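Local coordinates for structural protein ORF273 (Acidianus two-tailed virus, PDB 4ART) that is a virion structural protein of unknown molecular function, with a new fold that is stable to heat and acid, at residues S83-Y88 and T134-Y139. Sequence-based numbering, arbitrary orientation.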
ATOM      1  N   SER A  83     -22.845 -18.992  -0.564  1.00 53.16           N
ATOM      2  CA  SER A  83     -23.517 -17.765  -0.151  1.00 52.48           C
ATOM      3  C   SER A  83     -22.597 -16.812   0.577  1.00 52.98           C
ATOM      4  O   SER A  83     -21.923 -17.188   1.544  1.00 50.53           O
ATOM      5  CB  SER A  83     -24.726 -18.061   0.723  1.00 57.74           C
ATOM      6  OG  SER A  83     -25.277 -16.842   1.195  1.00 65.07           O
ATOM      7  N   ALA A  84     -22.678 -15.542   0.186  1.00 48.37           N
ATOM      8  CA  ALA A  84     -21.926 -14.458   0.809  1.00 45.85           C
ATOM      9  C   ALA A  84     -22.384 -14.287   2.284  1.00 48.24           C
ATOM     10  O   ALA A  84     -21.629 -13.765   3.101  1.00 45.95           O
ATOM     11  CB  ALA A  84     -22.107 -13.153   0.012  1.00 46.99           C
ATOM     12  N   ASN A  85     -23.582 -14.827   2.624  1.00 45.17           N
ATOM     13  CA  ASN A  85     -24.160 -14.777   3.972  1.00 44.32           C
ATOM     14  C   ASN A  85     -23.417 -15.664   4.959  1.00 43.68           C
ATOM     15  O   ASN A  85     -23.444 -15.395   6.150  1.00 40.66           O
ATOM     16  CB  ASN A  85     -25.656 -15.112   3.951  1.00 43.98           C
ATOM     17  CG  ASN A  85     -26.463 -14.189   3.073  1.00 71.56           C
ATOM     18  OD1 ASN A  85     -26.293 -12.963   3.073  1.00 58.38           O
ATOM     19  ND2 ASN A  85     -27.356 -14.763   2.279  1.00 73.51           N
ATOM     20  N   ASP A  86     -22.709 -16.674   4.452  1.00 41.22           N
ATOM     21  CA  ASP A  86     -21.920 -17.618   5.255  1.00 40.57           C
ATOM     22  C   ASP A  86     -20.547 -17.095   5.688  1.00 39.89           C
ATOM     23  O   ASP A  86     -19.899 -17.717   6.525  1.00 37.58           O
ATOM     24  CB  ASP A  86     -21.787 -18.949   4.484  1.00 44.26           C
ATOM     25  CG  ASP A  86     -23.091 -19.707   4.307  1.00 54.47           C
ATOM     26  OD1 ASP A  86     -23.914 -19.714   5.258  1.00 60.98           O
ATOM     27  OD2 ASP A  86     -23.276 -20.319   3.242  1.00 57.23           O
ATOM     28  N   ILE A  87     -20.081 -15.978   5.094  1.00 35.74           N
ATOM     29  CA  ILE A  87     -18.779 -15.382   5.416  1.00 31.12           C
ATOM     30  C   ILE A  87     -18.801 -14.803   6.829  1.00 36.73           C
ATOM     31  O   ILE A  87     -19.625 -13.933   7.132  1.00 38.84           O
ATOM     32  CB  ILE A  87     -18.332 -14.349   4.346  1.00 31.77           C
ATOM     33  CG1 ILE A  87     -18.197 -15.022   2.972  1.00 32.11           C
ATOM     34  CG2 ILE A  87     -17.005 -13.651   4.773  1.00 29.09           C
ATOM     35  CD1 ILE A  87     -18.209 -14.098   1.805  1.00 32.08           C
ATOM     36  N   TYR A  88     -17.889 -15.283   7.679  1.00 30.85           N
ATOM     37  CA  TYR A  88     -17.764 -14.887   9.082  1.00 29.98           C
ATOM     38  C   TYR A  88     -16.525 -13.991   9.324  1.00 33.26           C
ATOM     39  O   TYR A  88     -16.568 -13.076  10.157  1.00 31.97           O
ATOM     40  CB  TYR A  88     -17.671 -16.157   9.934  1.00 31.69           C
ATOM     41  CG  TYR A  88     -17.625 -15.939  11.428  1.00 34.38           C
ATOM     42  CD1 TYR A  88     -18.601 -15.185  12.071  1.00 37.39           C
ATOM     43  CD2 TYR A  88     -16.655 -16.558  12.214  1.00 35.41           C
ATOM     44  CE1 TYR A  88     -18.608 -15.043  13.460  1.00 38.27           C
ATOM     45  CE2 TYR A  88     -16.654 -16.424  13.609  1.00 37.33           C
ATOM     46  CZ  TYR A  88     -17.633 -15.666  14.223  1.00 43.55           C
ATOM     47  OH  TYR A  88     -17.644 -15.519  15.583  1.00 50.33           O
ATOM     48  N   THR A 134     -21.941  -8.732   2.289  1.00 50.28           N
ATOM     49  CA  THR A 134     -21.407  -9.742   3.243  1.00 49.76           C
ATOM     50  C   THR A 134     -21.947  -9.281   4.616  1.00 53.24           C
ATOM     51  O   THR A 134     -21.237  -8.619   5.394  1.00 51.05           O
ATOM     52  CB  THR A 134     -19.864  -9.818   3.141  1.00 56.51           C
ATOM     53  OG1 THR A 134     -19.486  -9.861   1.759  1.00 55.71           O
ATOM     54  CG2 THR A 134     -19.267 -10.970   3.855  1.00 56.97           C
ATOM     55  N   PRO A 135     -23.257  -9.526   4.874  1.00 51.17           N
ATOM     56  CA  PRO A 135     -23.866  -8.980   6.089  1.00 50.63           C
ATOM     57  C   PRO A 135     -23.491  -9.604   7.419  1.00 51.39           C
ATOM     58  O   PRO A 135     -23.740  -8.957   8.431  1.00 51.66           O
ATOM     59  CB  PRO A 135     -25.374  -9.114   5.810  1.00 53.98           C
ATOM     60  CG  PRO A 135     -25.469 -10.307   4.969  1.00 59.42           C
ATOM     61  CD  PRO A 135     -24.266 -10.242   4.061  1.00 53.94           C
ATOM     62  N   ASN A 136     -22.967 -10.841   7.451  1.00 46.21           N
ATOM     63  CA  ASN A 136     -22.696 -11.548   8.730  1.00 43.85           C
ATOM     64  C   ASN A 136     -21.203 -11.653   9.145  1.00 44.55           C
ATOM     65  O   ASN A 136     -20.803 -12.470  10.002  1.00 42.89           O
ATOM     66  CB  ASN A 136     -23.420 -12.889   8.730  1.00 48.20           C
ATOM     67  CG  ASN A 136     -24.823 -12.781   8.145  1.00 69.80           C
ATOM     68  OD1 ASN A 136     -25.609 -11.875   8.472  1.00 61.74           O
ATOM     69  ND2 ASN A 136     -25.151 -13.656   7.217  1.00 62.01           N
ATOM     70  N   LEU A 137     -20.391 -10.797   8.526  1.00 40.15           N
ATOM     71  CA  LEU A 137     -18.963 -10.701   8.756  1.00 38.10           C
ATOM     72  C   LEU A 137     -18.720 -10.097  10.139  1.00 38.33           C
ATOM     73  O   LEU A 137     -19.212  -9.011  10.440  1.00 38.49           O
ATOM     74  CB  LEU A 137     -18.412  -9.793   7.666  1.00 37.94           C
ATOM     75  CG  LEU A 137     -16.937  -9.766   7.430  1.00 42.91           C
ATOM     76  CD1 LEU A 137     -16.375 -11.106   7.160  1.00 43.39           C
ATOM     77  CD2 LEU A 137     -16.673  -8.988   6.244  1.00 44.57           C
ATOM     78  N   LYS A 138     -17.990 -10.813  10.992  1.00 32.36           N
ATOM     79  CA  LYS A 138     -17.703 -10.318  12.344  1.00 31.48           C
ATOM     80  C   LYS A 138     -16.241  -9.867  12.465  1.00 34.19           C
ATOM     81  O   LYS A 138     -15.956  -8.876  13.139  1.00 32.44           O
ATOM     82  CB  LYS A 138     -18.025 -11.391  13.387  1.00 34.74           C
ATOM     83  CG  LYS A 138     -17.997 -10.890  14.839  1.00 41.67           C
ATOM     84  CD  LYS A 138     -18.409 -11.978  15.803  1.00 53.95           C
ATOM     85  CE  LYS A 138     -18.260 -11.598  17.253  1.00 60.47           C
ATOM     86  NZ  LYS A 138     -19.419 -10.796  17.729  1.00 70.67           N
ATOM     87  N   TYR A 139     -15.316 -10.589  11.807  1.00 29.01           N
ATOM     88  CA  TYR A 139     -13.892 -10.324  11.951  1.00 25.76           C
ATOM     89  C   TYR A 139     -13.124 -10.001  10.713  1.00 29.13           C
ATOM     90  O   TYR A 139     -13.395 -10.519   9.629  1.00 26.70           O
ATOM     91  CB  TYR A 139     -13.202 -11.511  12.645  1.00 27.07           C
ATOM     92  CG  TYR A 139     -13.676 -11.775  14.063  1.00 28.25           C
ATOM     93  CD1 TYR A 139     -13.173 -11.047  15.130  1.00 29.66           C
ATOM     94  CD2 TYR A 139     -14.571 -12.808  14.339  1.00 29.62           C
ATOM     95  CE1 TYR A 139     -13.571 -11.317  16.442  1.00 31.17           C
ATOM     96  CE2 TYR A 139     -14.987 -13.083  15.645  1.00 30.36           C
ATOM     97  CZ  TYR A 139     -14.487 -12.329  16.696  1.00 37.44           C
ATOM     98  OH  TYR A 139     -14.882 -12.566  17.998  1.00 40.76           O
TER
HETATM   99  O   HOH W   1     -21.562 -12.499   5.622  1.00 40.64           O
HETATM  100  O   HOH W   2     -16.778 -14.270  18.468  1.00 42.24           O
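The Y139 ring turns its edge to one face of the Y88 ring in an offset edge-to-face pair, planes at 85° and centroids 5.8 Å apart. Y139 CE2 comes 3.6 Å from Y88 OH, and one water bonds to both hydroxyls. The carbonyl oxygen of N136 lies at the edge of the Y88 ring, K138 CB approaches it obliquely, and K138 CG lies over one face of Y139, offset toward its rim. With CG anti to the backbone N (chi1 -176°), the Y88 side chain runs alongside those of K138 and Y139. R63 adds a cation-pi contact to Y88. Y88 O accepts from both K138 N (2.8 Å) and Y139 N (3.2 Å), where strands 87-96 and 139-146 begin to pair in parallel. Toward the 3-10 turn, I87 CG2 packs on L137 CD1 at 3.5 Å, and T134 CG2 touches I87 CB. N136 ND2 reaches a lone pair of N85 O (2.7 Å, N-H...O 165°), which lies close to the N136 amide plane. A second water accepts from N136 N and sits 2.8 Å from both A84 O and I87 O, with more acceptors in reach than protons. Polar bonds thus tie the loop to the 3-10 turn and strand start, while buried I87, Y88, L137 and Y139 pack at the strand end.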